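Local coordinates for protein botulinum neurotoxin type G (Clostridium botulinum, PDB 3MPP) that attaches the toxin to the surface of the host nerve cell through its receptor-binding domain, so that the protease light chain can be delivered into the cytosol, at residues E330-A338 with N395-Y403; T373-K381 with R415-I423. The protein carries 4 engineered substitutions. All blocks are in the same frame, centred on the assembly; numbering follows the deposited sequence.

Contact 1: residues E330-A338 with N395-Y403; sequences EIQTQLFLA and NYFCISQWY
Antiparallel strand pairing joins 330-338 to 395-403 in the beta-trefoil C-terminal half of the receptor-binding domain, and runs into the inferred ganglioside-binding motif at S400-Y403. T333 and I399 form a hydrogen-bonded pair: T333 N gives to I399 O at 2.9 Å, and I399 N returns the bond to T333 O. The ladder is extended at both ends, by L335 N to F397 O and by Q401 N to I331 O (3.1 Å). Water 2 donates to both L335 O and F397 O, so F397 O is gripped by an amide and a water.

On the apolar side, L335 CD1 sits over the centre of the F397 ring, 3.5 Å from its centroid, a CH-pi contact. The other methyl, L335 CD2, reaches I399 CB at 3.9 Å. L337 CD2 comes to the edge of the same F397 ring.

On the other side, Q334 turns its amide nearly edge-on to one face of Y396; NE2 stands 3.4 Å above the plane, toward the rim. A bend at chi2 (138°) brings the amide back over the ring.

Near the motif, S400 OG lies anti to the backbone N (chi1 -179°) and accepts from W402 N at 3.0 Å, an ST turn. Water 1 joins S400 OG to Q332 OE1, while Q332 NE2 bonds to K381 O. Backbone bonds at I399 and Q401 thus hold the chain on both sides of S400, whose hydroxyl braces the turn carrying W402, the inferred ganglioside-binding residue.

Contact 2: residues T373-K381 with R415-I423; sequences TFGLFGIGK and RLGCNWQFI
W420 of the beta-trefoil subdomain points its indole edge at strand 373-381, close to where a type I turn, L416 to N419, brings the chain against that strand. The axes of strands 373-381 and 420-423 lie at 81°, and a side chain rather than a backbone ladder joins them. W420 NE1 donates to F377 O at 3.1 Å, with an N-H...O angle of 165°. The oxygen lies near the indole plane, but the donor stands above the carbonyl plane of F377 and is not on a lone pair. W420 CG is anti to its carbonyl carbon (chi1 -58°), which swings the indole toward 373-381.

G378 O also lies at the indole edge, 3.6 Å from W420 CZ2. I379 CG1 meets W420 CH2 obliquely at 3.8 Å. F397 meets both W420 and F377 ring to ring at steep angles.

At the turn, C418 CA approaches F377 O at 3.3 Å and G378 CA approaches G417 O at the same distance, both CA-H...O contacts. C418 CB packs on L376 CB at 4.2 Å. G378 has no side chain in the way, consistent with the close approach of the turn. Water 3 donates to F377 O and to C418 O, 2.7 Å from each.

F377 O therefore receives both an indole N-H and a water. Both bonds serve this buried strand carbonyl; of the two, the NE1 bond alone restrains the rotation of the indole.

Overall arrangement
From the N terminus, the chain passes through the N-terminal half of the receptor-binding domain before reaching either contact. Segment 330-338 comes first, then 373-381. Contact 1 closes its loop when the chain returns at 395-403, and contact 2 closes its own at 415-423. The loops cross, since the segments alternate. Strands 373-382 and 394-400 follow each other in the chain and are neighbours in one antiparallel sheet, so the contact centres lie about 9 Å apart. Y396 N to G380 O is a probable hydrogen bond between the contacts. Through strands 394-400 and 373-382, the two contacts connect strand 332-339 with the turn at L416-N419 and strand 420-423.

Contact 1: residues E330-A338 with N395-Y403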
ATOM      1  N   GLU A 330     -13.707  33.876  -1.634  1.00 36.14           N
ATOM      2  CA  GLU A 330     -14.684  32.796  -1.454  1.00 35.21           C
ATOM      3  C   GLU A 330     -14.138  31.703  -0.545  1.00 38.84           C
ATOM      4  O   GLU A 330     -12.923  31.558  -0.410  1.00 34.44           O
ATOM      5  CB  GLU A 330     -15.077  32.180  -2.800  1.00 30.87           C
ATOM      6  CG  GLU A 330     -15.617  33.185  -3.802  1.00 36.56           C
ATOM      7  CD  GLU A 330     -16.725  34.038  -3.211  1.00 55.44           C
ATOM      8  OE1 GLU A 330     -17.660  33.467  -2.606  1.00 55.24           O
ATOM      9  OE2 GLU A 330     -16.660  35.281  -3.348  1.00 68.69           O
ATOM     10  N   ILE A 331     -15.048  30.939   0.062  1.00 33.14           N
ATOM     11  CA  ILE A 331     -14.705  29.779   0.869  1.00 36.48           C
ATOM     12  C   ILE A 331     -13.926  28.760   0.037  1.00 34.76           C
ATOM     13  O   ILE A 331     -12.887  28.239   0.468  1.00 31.66           O
ATOM     14  CB  ILE A 331     -15.992  29.099   1.434  1.00 34.81           C
ATOM     15  CG1 ILE A 331     -16.667  29.994   2.471  1.00 45.72           C
ATOM     16  CG2 ILE A 331     -15.680  27.762   2.047  1.00 29.11           C
ATOM     17  CD1 ILE A 331     -18.077  29.578   2.789  1.00 47.83           C
ATOM     18  N   GLN A 332     -14.438  28.469  -1.154  1.00 28.12           N
ATOM     19  CA  GLN A 332     -13.797  27.493  -2.037  1.00 30.27           C
ATOM     20  C   GLN A 332     -13.541  28.117  -3.405  1.00 32.29           C
ATOM     21  O   GLN A 332     -14.316  28.957  -3.884  1.00 25.23           O
ATOM     22  CB  GLN A 332     -14.677  26.241  -2.190  1.00 29.25           C
ATOM     23  CG  GLN A 332     -16.092  26.559  -2.699  1.00 30.65           C
ATOM     24  CD  GLN A 332     -16.900  25.306  -2.991  1.00 35.06           C
ATOM     25  OE1 GLN A 332     -16.570  24.214  -2.526  1.00 34.37           O
ATOM     26  NE2 GLN A 332     -17.965  25.459  -3.763  1.00 29.59           N
ATOM     27  N   THR A 333     -12.445  27.726  -4.037  1.00 22.86           N
ATOM     28  CA  THR A 333     -12.155  28.219  -5.378  0.62 26.15           C
ATOM     29  C   THR A 333     -11.623  27.088  -6.235  1.00 28.40           C
ATOM     30  O   THR A 333     -10.913  26.200  -5.745  1.00 26.59           O
ATOM     31  CB  THR A 333     -11.139  29.385  -5.360  0.62 28.79           C
ATOM     32  OG1 THR A 333     -11.583  30.396  -4.449  0.62 32.24           O
ATOM     33  CG2 THR A 333     -10.976  29.988  -6.744  0.62 28.84           C
ATOM     34  N   GLN A 334     -11.988  27.116  -7.510  1.00 24.24           N
ATOM     35  CA  GLN A 334     -11.513  26.122  -8.464  1.00 22.96           C
ATOM     36  C   GLN A 334     -10.022  26.309  -8.658  1.00 22.40           C
ATOM     37  O   GLN A 334      -9.543  27.443  -8.736  1.00 23.52           O
ATOM     38  CB  GLN A 334     -12.265  26.281  -9.791  1.00 21.17           C
ATOM     39  CG  GLN A 334     -13.690  25.746  -9.716  1.00 28.09           C
ATOM     40  CD  GLN A 334     -14.702  26.648 -10.404  1.00 38.29           C
ATOM     41  OE1 GLN A 334     -14.666  27.862 -10.257  1.00 35.97           O
ATOM     42  NE2 GLN A 334     -15.614  26.047 -11.148  1.00 35.30           N
ATOM     43  N   LEU A 335      -9.276  25.206  -8.697  1.00 20.83           N
ATOM     44  CA  LEU A 335      -7.842  25.288  -8.989  1.00 22.12           C
ATOM     45  C   LEU A 335      -7.657  25.615 -10.461  1.00 25.80           C
ATOM     46  O   LEU A 335      -8.443  25.171 -11.301  1.00 23.87           O
ATOM     47  CB  LEU A 335      -7.125  23.965  -8.643  1.00 19.28           C
ATOM     48  CG  LEU A 335      -7.062  23.695  -7.135  1.00 21.07           C
ATOM     49  CD1 LEU A 335      -6.470  22.317  -6.814  1.00 19.29           C
ATOM     50  CD2 LEU A 335      -6.246  24.813  -6.460  1.00 19.47           C
ATOM     51  N   PHE A 336      -6.613  26.391 -10.757  1.00 20.67           N
ATOM     52  CA  PHE A 336      -6.317  26.889 -12.100  1.00 22.37           C
ATOM     53  C   PHE A 336      -5.212  26.027 -12.699  1.00 25.36           C
ATOM     54  O   PHE A 336      -4.087  26.038 -12.211  1.00 24.33           O
ATOM     55  CB  PHE A 336      -5.866  28.355 -11.983  1.00 22.75           C
ATOM     56  CG  PHE A 336      -5.459  29.014 -13.300  1.00 29.34           C
ATOM     57  CD1 PHE A 336      -6.258  28.916 -14.442  1.00 29.71           C
ATOM     58  CD2 PHE A 336      -4.301  29.784 -13.366  1.00 30.25           C
ATOM     59  CE1 PHE A 336      -5.882  29.544 -15.640  1.00 35.41           C
ATOM     60  CE2 PHE A 336      -3.917  30.426 -14.560  1.00 30.16           C
ATOM     61  CZ  PHE A 336      -4.705  30.308 -15.692  1.00 28.51           C
ATOM     62  N   LEU A 337      -5.532  25.241 -13.726  1.00 20.76           N
ATOM     63  CA  LEU A 337      -4.534  24.340 -14.306  1.00 20.59           C
ATOM     64  C   LEU A 337      -4.055  25.045 -15.562  1.00 26.46           C
ATOM     65  O   LEU A 337      -4.834  25.205 -16.508  1.00 28.02           O
ATOM     66  CB  LEU A 337      -5.141  22.951 -14.624  1.00 21.40           C
ATOM     67  CG  LEU A 337      -5.936  22.287 -13.494  1.00 31.95           C
ATOM     68  CD1 LEU A 337      -6.460  20.879 -13.874  1.00 23.53           C
ATOM     69  CD2 LEU A 337      -5.107  22.239 -12.209  1.00 28.67           C
ATOM     70  N   ALA A 338      -2.801  25.508 -15.557  1.00 21.73           N
ATOM     71  CA  ALA A 338      -2.325  26.438 -16.602  1.00 23.68           C
ATOM     72  C   ALA A 338      -0.845  26.285 -16.982  1.00 22.54           C
ATOM     73  O   ALA A 338      -0.046  25.738 -16.216  1.00 25.92           O
ATOM     74  CB  ALA A 338      -2.594  27.871 -16.156  1.00 30.86           C
ATOM     75  N   ASN A 395     -18.794  19.210 -10.086  1.00 26.30           N
ATOM     76  CA  ASN A 395     -17.796  19.016  -9.044  1.00 25.36           C
ATOM     77  C   ASN A 395     -16.409  19.276  -9.622  1.00 27.27           C
ATOM     78  O   ASN A 395     -16.061  18.721 -10.655  1.00 24.45           O
ATOM     79  CB  ASN A 395     -17.906  17.597  -8.462  1.00 30.41           C
ATOM     80  CG  ASN A 395     -19.202  17.390  -7.704  1.00 28.12           C
ATOM     81  OD1 ASN A 395     -19.752  18.346  -7.155  1.00 28.91           O
ATOM     82  ND2 ASN A 395     -19.699  16.159  -7.669  1.00 29.32           N
ATOM     83  N   TYR A 396     -15.633  20.129  -8.957  1.00 23.81           N
ATOM     84  CA  TYR A 396     -14.339  20.563  -9.481  1.00 20.68           C
ATOM     85  C   TYR A 396     -13.216  20.342  -8.479  1.00 24.79           C
ATOM     86  O   TYR A 396     -13.428  20.453  -7.270  1.00 21.13           O
ATOM     87  CB  TYR A 396     -14.371  22.053  -9.835  1.00 28.57           C
ATOM     88  CG  TYR A 396     -15.202  22.367 -11.049  1.00 29.05           C
ATOM     89  CD1 TYR A 396     -14.648  22.324 -12.322  1.00 34.59           C
ATOM     90  CD2 TYR A 396     -16.543  22.702 -10.926  1.00 33.99           C
ATOM     91  CE1 TYR A 396     -15.404  22.612 -13.443  1.00 36.95           C
ATOM     92  CE2 TYR A 396     -17.309  23.000 -12.045  1.00 36.21           C
ATOM     93  CZ  TYR A 396     -16.732  22.946 -13.298  1.00 43.65           C
ATOM     94  OH  TYR A 396     -17.483  23.230 -14.412  1.00 52.24           O
ATOM     95  N   PHE A 397     -12.037  20.012  -9.009  1.00 24.95           N
ATOM     96  CA  PHE A 397     -10.763  20.042  -8.286  1.00 22.04           C
ATOM     97  C   PHE A 397     -10.614  21.465  -7.750  1.00 23.29           C
ATOM     98  O   PHE A 397     -10.559  22.413  -8.526  1.00 24.39           O
ATOM     99  CB  PHE A 397      -9.659  19.728  -9.311  1.00 22.34           C
ATOM    100  CG  PHE A 397      -8.283  19.434  -8.723  1.00 23.38           C
ATOM    101  CD1 PHE A 397      -8.127  18.847  -7.471  1.00 22.35           C
ATOM    102  CD2 PHE A 397      -7.138  19.697  -9.488  1.00 18.72           C
ATOM    103  CE1 PHE A 397      -6.842  18.560  -6.968  1.00 19.56           C
ATOM    104  CE2 PHE A 397      -5.860  19.412  -9.001  1.00 20.90           C
ATOM    105  CZ  PHE A 397      -5.714  18.834  -7.744  1.00 23.06           C
ATOM    106  N   CYS A 398     -10.577  21.630  -6.426  1.00 20.64           N
ATOM    107  CA  CYS A 398     -10.601  22.966  -5.851  1.00 20.28           C
ATOM    108  C   CYS A 398      -9.704  23.044  -4.626  1.00 23.54           C
ATOM    109  O   CYS A 398      -9.158  22.038  -4.182  1.00 25.03           O
ATOM    110  CB  CYS A 398     -12.039  23.344  -5.438  1.00 24.51           C
ATOM    111  SG  CYS A 398     -12.625  22.429  -3.990  1.00 27.22           S
ATOM    112  N   ILE A 399      -9.555  24.252  -4.096  1.00 20.48           N
ATOM    113  CA  ILE A 399      -8.975  24.449  -2.771  1.00 20.74           C
ATOM    114  C   ILE A 399     -10.062  25.078  -1.905  1.00 27.48           C
ATOM    115  O   ILE A 399     -10.798  25.952  -2.385  1.00 22.67           O
ATOM    116  CB  ILE A 399      -7.691  25.324  -2.830  1.00 20.79           C
ATOM    117  CG1 ILE A 399      -7.054  25.456  -1.437  1.00 26.87           C
ATOM    118  CG2 ILE A 399      -7.980  26.692  -3.437  1.00 25.54           C
ATOM    119  CD1 ILE A 399      -5.603  25.973  -1.455  1.00 19.81           C
ATOM    120  N   SER A 400     -10.202  24.618  -0.655  1.00 21.13           N
ATOM    121  CA  SER A 400     -11.265  25.125   0.213  1.00 21.72           C
ATOM    122  C   SER A 400     -10.856  25.269   1.682  1.00 25.85           C
ATOM    123  O   SER A 400     -10.164  24.414   2.229  1.00 22.68           O
ATOM    124  CB  SER A 400     -12.497  24.222   0.104  1.00 17.98           C
ATOM    125  OG  SER A 400     -13.540  24.701   0.919  1.00 26.00           O
ATOM    126  N   GLN A 401     -11.271  26.373   2.301  1.00 21.86           N
ATOM    127  CA  GLN A 401     -11.127  26.567   3.737  1.00 26.38           C
ATOM    128  C   GLN A 401     -12.056  25.650   4.545  1.00 22.38           C
ATOM    129  O   GLN A 401     -11.893  25.516   5.752  1.00 25.11           O
ATOM    130  CB  GLN A 401     -11.460  28.020   4.105  1.00 31.77           C
ATOM    131  CG  GLN A 401     -10.779  29.063   3.253  1.00 40.99           C
ATOM    132  CD  GLN A 401      -9.399  29.434   3.757  1.00 48.56           C
ATOM    133  OE1 GLN A 401      -9.016  30.605   3.735  1.00 52.84           O
ATOM    134  NE2 GLN A 401      -8.643  28.442   4.211  1.00 47.62           N
ATOM    135  N   TRP A 402     -13.048  25.052   3.886  1.00 19.71           N
ATOM    136  CA  TRP A 402     -13.994  24.154   4.558  1.00 20.12           C
ATOM    137  C   TRP A 402     -13.267  22.992   5.232  1.00 24.07           C
ATOM    138  O   TRP A 402     -13.652  22.537   6.314  1.00 23.10           O
ATOM    139  CB  TRP A 402     -15.014  23.632   3.542  1.00 22.26           C
ATOM    140  CG  TRP A 402     -15.727  22.351   3.914  1.00 25.17           C
ATOM    141  CD1 TRP A 402     -15.544  21.125   3.348  1.00 28.68           C
ATOM    142  CD2 TRP A 402     -16.744  22.179   4.920  1.00 22.99           C
ATOM    143  NE1 TRP A 402     -16.373  20.201   3.934  1.00 22.87           N
ATOM    144  CE2 TRP A 402     -17.119  20.823   4.902  1.00 26.38           C
ATOM    145  CE3 TRP A 402     -17.373  23.040   5.825  1.00 22.25           C
ATOM    146  CZ2 TRP A 402     -18.096  20.305   5.758  1.00 30.48           C
ATOM    147  CZ3 TRP A 402     -18.341  22.517   6.681  1.00 22.15           C
ATOM    148  CH2 TRP A 402     -18.695  21.172   6.633  1.00 25.77           C
ATOM    149  N   TYR A 403     -12.200  22.533   4.590  1.00 23.90           N
ATOM    150  CA  TYR A 403     -11.445  21.376   5.074  1.00 28.17           C
ATOM    151  C   TYR A 403     -10.589  21.667   6.310  1.00 28.09           C
ATOM    152  O   TYR A 403     -10.116  20.743   6.968  1.00 27.00           O
ATOM    153  CB  TYR A 403     -10.575  20.812   3.960  1.00 22.77           C
ATOM    154  CG  TYR A 403     -11.358  20.280   2.769  1.00 24.18           C
ATOM    155  CD1 TYR A 403     -12.247  19.206   2.902  1.00 19.75           C
ATOM    156  CD2 TYR A 403     -11.186  20.840   1.505  1.00 20.91           C
ATOM    157  CE1 TYR A 403     -12.940  18.716   1.797  1.00 22.86           C
ATOM    158  CE2 TYR A 403     -11.875  20.369   0.411  1.00 20.38           C
ATOM    159  CZ  TYR A 403     -12.736  19.304   0.553  1.00 21.33           C
ATOM    160  OH  TYR A 403     -13.393  18.854  -0.561  1.00 26.97           O
TER
HETATM  161  O   HOH W   1     -15.936  23.405   0.053  1.00 31.66           O
HETATM  162  O   HOH W   2      -9.891  22.909 -11.144  1.00 28.03           O

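Contact 2: residues T373-K381 with R415-I423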
ATOM      1  N   THR A 373      -3.724  31.456   4.921  0.51 39.07           N
ATOM      2  CA  THR A 373      -3.989  30.067   4.573  0.51 36.60           C
ATOM      3  C   THR A 373      -5.104  30.036   3.533  0.51 37.82           C
ATOM      4  O   THR A 373      -6.152  30.647   3.728  0.51 38.13           O
ATOM      5  CB  THR A 373      -4.418  29.243   5.816  0.51 44.79           C
ATOM      6  OG1 THR A 373      -3.426  29.361   6.844  0.51 41.67           O
ATOM      7  CG2 THR A 373      -4.593  27.774   5.455  0.51 44.19           C
ATOM      8  N   PHE A 374      -4.882  29.338   2.426  1.00 31.97           N
ATOM      9  CA  PHE A 374      -5.885  29.290   1.362  1.00 36.04           C
ATOM     10  C   PHE A 374      -6.796  28.063   1.450  1.00 35.24           C
ATOM     11  O   PHE A 374      -7.837  28.011   0.803  1.00 35.61           O
ATOM     12  CB  PHE A 374      -5.230  29.422  -0.022  1.00 33.42           C
ATOM     13  CG  PHE A 374      -4.480  30.710  -0.203  1.00 43.12           C
ATOM     14  CD1 PHE A 374      -5.161  31.914  -0.294  1.00 40.35           C
ATOM     15  CD2 PHE A 374      -3.099  30.724  -0.253  1.00 38.96           C
ATOM     16  CE1 PHE A 374      -4.478  33.104  -0.436  1.00 36.84           C
ATOM     17  CE2 PHE A 374      -2.409  31.916  -0.401  1.00 47.67           C
ATOM     18  CZ  PHE A 374      -3.101  33.107  -0.493  1.00 42.55           C
ATOM     19  N   GLY A 375      -6.399  27.086   2.260  1.00 26.38           N
ATOM     20  CA  GLY A 375      -7.184  25.878   2.445  1.00 27.04           C
ATOM     21  C   GLY A 375      -6.477  24.616   1.979  1.00 24.22           C
ATOM     22  O   GLY A 375      -5.279  24.643   1.704  1.00 22.18           O
ATOM     23  N   LEU A 376      -7.224  23.515   1.913  1.00 22.93           N
ATOM     24  CA  LEU A 376      -6.705  22.241   1.423  1.00 21.05           C
ATOM     25  C   LEU A 376      -7.318  21.935   0.054  1.00 22.91           C
ATOM     26  O   LEU A 376      -8.441  22.382  -0.244  1.00 22.68           O
ATOM     27  CB  LEU A 376      -7.051  21.114   2.419  1.00 20.01           C
ATOM     28  CG  LEU A 376      -6.472  21.247   3.836  1.00 22.62           C
ATOM     29  CD1 LEU A 376      -6.846  19.998   4.719  1.00 15.24           C
ATOM     30  CD2 LEU A 376      -4.973  21.426   3.739  1.00 25.68           C
ATOM     31  N   PHE A 377      -6.584  21.204  -0.786  1.00 19.70           N
ATOM     32  CA  PHE A 377      -7.138  20.698  -2.044  1.00 21.47           C
ATOM     33  C   PHE A 377      -8.242  19.690  -1.753  1.00 21.38           C
ATOM     34  O   PHE A 377      -8.137  18.865  -0.832  1.00 18.20           O
ATOM     35  CB  PHE A 377      -6.070  19.977  -2.882  1.00 17.60           C
ATOM     36  CG  PHE A 377      -5.106  20.888  -3.589  1.00 17.36           C
ATOM     37  CD1 PHE A 377      -4.865  22.187  -3.137  1.00 16.63           C
ATOM     38  CD2 PHE A 377      -4.388  20.418  -4.685  1.00 23.29           C
ATOM     39  CE1 PHE A 377      -3.971  23.018  -3.804  1.00 23.87           C
ATOM     40  CE2 PHE A 377      -3.485  21.244  -5.348  1.00 19.83           C
ATOM     41  CZ  PHE A 377      -3.277  22.539  -4.914  1.00 22.79           C
ATOM     42  N   GLY A 378      -9.281  19.723  -2.576  1.00 18.20           N
ATOM     43  CA  GLY A 378     -10.409  18.825  -2.427  1.00 17.73           C
ATOM     44  C   GLY A 378     -11.233  18.834  -3.696  1.00 17.48           C
ATOM     45  O   GLY A 378     -10.731  19.159  -4.790  1.00 18.90           O
ATOM     46  N   ILE A 379     -12.496  18.477  -3.549  1.00 21.89           N
ATOM     47  CA  ILE A 379     -13.438  18.473  -4.658  1.00 23.17           C
ATOM     48  C   ILE A 379     -14.683  19.194  -4.166  1.00 29.62           C
ATOM     49  O   ILE A 379     -15.223  18.865  -3.091  1.00 25.62           O
ATOM     50  CB  ILE A 379     -13.775  17.041  -5.106  1.00 19.63           C
ATOM     51  CG1 ILE A 379     -12.505  16.313  -5.552  1.00 23.81           C
ATOM     52  CG2 ILE A 379     -14.789  17.044  -6.268  1.00 23.98           C
ATOM     53  CD1 ILE A 379     -12.729  14.838  -5.918  1.00 22.93           C
ATOM     54  N   GLY A 380     -15.115  20.206  -4.912  1.00 22.15           N
ATOM     55  CA  GLY A 380     -16.231  21.014  -4.461  1.00 19.57           C
ATOM     56  C   GLY A 380     -17.294  21.216  -5.519  1.00 20.61           C
ATOM     57  O   GLY A 380     -17.029  21.103  -6.710  1.00 22.93           O
ATOM     58  N   LYS A 381     -18.506  21.529  -5.077  1.00 22.89           N
ATOM     59  CA  LYS A 381     -19.624  21.784  -5.982  1.00 34.24           C
ATOM     60  C   LYS A 381     -19.641  23.253  -6.360  1.00 29.18           C
ATOM     61  O   LYS A 381     -19.667  24.097  -5.484  1.00 30.46           O
ATOM     62  CB  LYS A 381     -20.947  21.448  -5.289  1.00 42.77           C
ATOM     63  CG  LYS A 381     -21.358  20.002  -5.369  1.00 61.75           C
ATOM     64  CD  LYS A 381     -22.567  19.734  -4.481  1.00 72.99           C
ATOM     65  CE  LYS A 381     -23.482  18.711  -5.122  1.00 82.24           C
ATOM     66  NZ  LYS A 381     -22.721  17.813  -6.040  1.00 83.45           N
ATOM     67  N   ARG A 415     -15.045  13.700   6.964  1.00 25.59           N
ATOM     68  CA  ARG A 415     -14.832  14.615   5.835  1.00 28.28           C
ATOM     69  C   ARG A 415     -13.569  14.192   5.080  1.00 23.64           C
ATOM     70  O   ARG A 415     -12.453  14.566   5.448  1.00 26.46           O
ATOM     71  CB  ARG A 415     -14.719  16.058   6.368  1.00 25.85           C
ATOM     72  CG  ARG A 415     -14.392  17.153   5.333  1.00 32.41           C
ATOM     73  CD  ARG A 415     -14.086  18.503   6.038  1.00 26.41           C
ATOM     74  NE  ARG A 415     -12.890  18.401   6.887  1.00 31.64           N
ATOM     75  CZ  ARG A 415     -12.637  19.190   7.930  1.00 37.65           C
ATOM     76  NH1 ARG A 415     -13.490  20.147   8.255  1.00 23.02           N
ATOM     77  NH2 ARG A 415     -11.533  19.021   8.657  1.00 32.67           N
ATOM     78  N   LEU A 416     -13.750  13.402   4.027  1.00 22.32           N
ATOM     79  CA  LEU A 416     -12.639  12.677   3.406  1.00 24.15           C
ATOM     80  C   LEU A 416     -12.249  13.234   2.038  1.00 23.98           C
ATOM     81  O   LEU A 416     -11.278  12.780   1.452  1.00 19.81           O
ATOM     82  CB  LEU A 416     -12.986  11.182   3.275  1.00 28.22           C
ATOM     83  CG  LEU A 416     -13.383  10.461   4.572  1.00 29.37           C
ATOM     84  CD1 LEU A 416     -13.805   9.007   4.308  1.00 37.25           C
ATOM     85  CD2 LEU A 416     -12.246  10.534   5.616  1.00 25.57           C
ATOM     86  N   GLY A 417     -13.010  14.208   1.538  1.00 21.37           N
ATOM     87  CA  GLY A 417     -12.728  14.800   0.231  1.00 21.35           C
ATOM     88  C   GLY A 417     -11.381  15.510   0.047  1.00 26.01           C
ATOM     89  O   GLY A 417     -10.991  15.831  -1.078  1.00 21.25           O
ATOM     90  N   CYS A 418     -10.686  15.800   1.141  1.00 22.54           N
ATOM     91  CA  CYS A 418      -9.373  16.430   1.047  1.00 17.18           C
ATOM     92  C   CYS A 418      -8.264  15.408   1.223  1.00 16.30           C
ATOM     93  O   CYS A 418      -7.112  15.776   1.426  1.00 19.30           O
ATOM     94  CB  CYS A 418      -9.198  17.527   2.112  1.00 18.09           C
ATOM     95  SG  CYS A 418      -9.647  17.001   3.799  1.00 25.38           S
ATOM     96  N   ASN A 419      -8.602  14.129   1.133  1.00 18.25           N
ATOM     97  CA  ASN A 419      -7.568  13.099   1.288  1.00 18.49           C
ATOM     98  C   ASN A 419      -7.274  12.469  -0.051  1.00 21.15           C
ATOM     99  O   ASN A 419      -8.179  11.962  -0.707  1.00 18.83           O
ATOM    100  CB  ASN A 419      -8.003  12.030   2.290  1.00 17.60           C
ATOM    101  CG  ASN A 419      -8.265  12.606   3.659  1.00 25.29           C
ATOM    102  OD1 ASN A 419      -7.576  13.531   4.084  1.00 25.26           O
ATOM    103  ND2 ASN A 419      -9.268  12.070   4.355  1.00 24.21           N
ATOM    104  N   TRP A 420      -5.998  12.484  -0.432  1.00 15.84           N
ATOM    105  CA  TRP A 420      -5.578  12.046  -1.753  1.00 15.59           C
ATOM    106  C   TRP A 420      -4.543  10.942  -1.684  1.00 21.31           C
ATOM    107  O   TRP A 420      -3.811  10.828  -0.690  1.00 20.91           O
ATOM    108  CB  TRP A 420      -4.952  13.233  -2.500  1.00 19.64           C
ATOM    109  CG  TRP A 420      -5.871  14.441  -2.659  1.00 22.04           C
ATOM    110  CD1 TRP A 420      -5.951  15.532  -1.828  1.00 21.32           C
ATOM    111  CD2 TRP A 420      -6.825  14.674  -3.719  1.00 23.62           C
ATOM    112  NE1 TRP A 420      -6.903  16.425  -2.310  1.00 19.69           N
ATOM    113  CE2 TRP A 420      -7.442  15.928  -3.466  1.00 21.47           C
ATOM    114  CE3 TRP A 420      -7.215  13.949  -4.849  1.00 19.53           C
ATOM    115  CZ2 TRP A 420      -8.423  16.469  -4.310  1.00 19.36           C
ATOM    116  CZ3 TRP A 420      -8.193  14.491  -5.689  1.00 21.77           C
ATOM    117  CH2 TRP A 420      -8.793  15.733  -5.403  1.00 17.28           C
ATOM    118  N   GLN A 421      -4.481  10.138  -2.744  1.00 18.50           N
ATOM    119  CA  GLN A 421      -3.352   9.235  -2.942  1.00 16.07           C
ATOM    120  C   GLN A 421      -2.822   9.378  -4.357  1.00 21.43           C
ATOM    121  O   GLN A 421      -3.572   9.674  -5.296  1.00 19.77           O
ATOM    122  CB  GLN A 421      -3.763   7.782  -2.670  1.00 12.71           C
ATOM    123  CG  GLN A 421      -4.247   7.549  -1.226  1.00 19.46           C
ATOM    124  CD  GLN A 421      -4.609   6.106  -0.967  1.00 26.03           C
ATOM    125  OE1 GLN A 421      -3.961   5.193  -1.478  1.00 26.04           O
ATOM    126  NE2 GLN A 421      -5.643   5.889  -0.157  1.00 24.08           N
ATOM    127  N   PHE A 422      -1.523   9.177  -4.498  1.00 17.84           N
ATOM    128  CA  PHE A 422      -0.860   9.270  -5.786  1.00 18.25           C
ATOM    129  C   PHE A 422      -0.588   7.863  -6.343  1.00 21.28           C
ATOM    130  O   PHE A 422      -0.010   7.010  -5.653  1.00 19.26           O
ATOM    131  CB  PHE A 422       0.445  10.050  -5.636  1.00 16.48           C
ATOM    132  CG  PHE A 422       0.241  11.539  -5.340  1.00 27.12           C
ATOM    133  CD1 PHE A 422       0.121  12.464  -6.377  1.00 29.93           C
ATOM    134  CD2 PHE A 422       0.170  12.003  -4.035  1.00 24.36           C
ATOM    135  CE1 PHE A 422      -0.062  13.825  -6.120  1.00 28.04           C
ATOM    136  CE2 PHE A 422      -0.011  13.377  -3.760  1.00 23.40           C
ATOM    137  CZ  PHE A 422      -0.130  14.281  -4.809  1.00 24.26           C
ATOM    138  N   ILE A 423      -0.985   7.633  -7.589  1.00 21.91           N
ATOM    139  CA  ILE A 423      -0.898   6.300  -8.197  1.00 22.89           C
ATOM    140  C   ILE A 423       0.107   6.270  -9.357  1.00 22.42           C
ATOM    141  O   ILE A 423      -0.166   6.794 -10.430  1.00 18.10           O
ATOM    142  CB  ILE A 423      -2.278   5.835  -8.750  1.00 23.67           C
ATOM    143  CG1 ILE A 423      -3.397   6.091  -7.742  1.00 21.66           C
ATOM    144  CG2 ILE A 423      -2.228   4.357  -9.124  1.00 25.20           C
ATOM    145  CD1 ILE A 423      -4.777   5.544  -8.225  1.00 21.57           C
TER
HETATM  146  O   HOH W   3      -5.949  18.120   0.586  1.00 18.64           O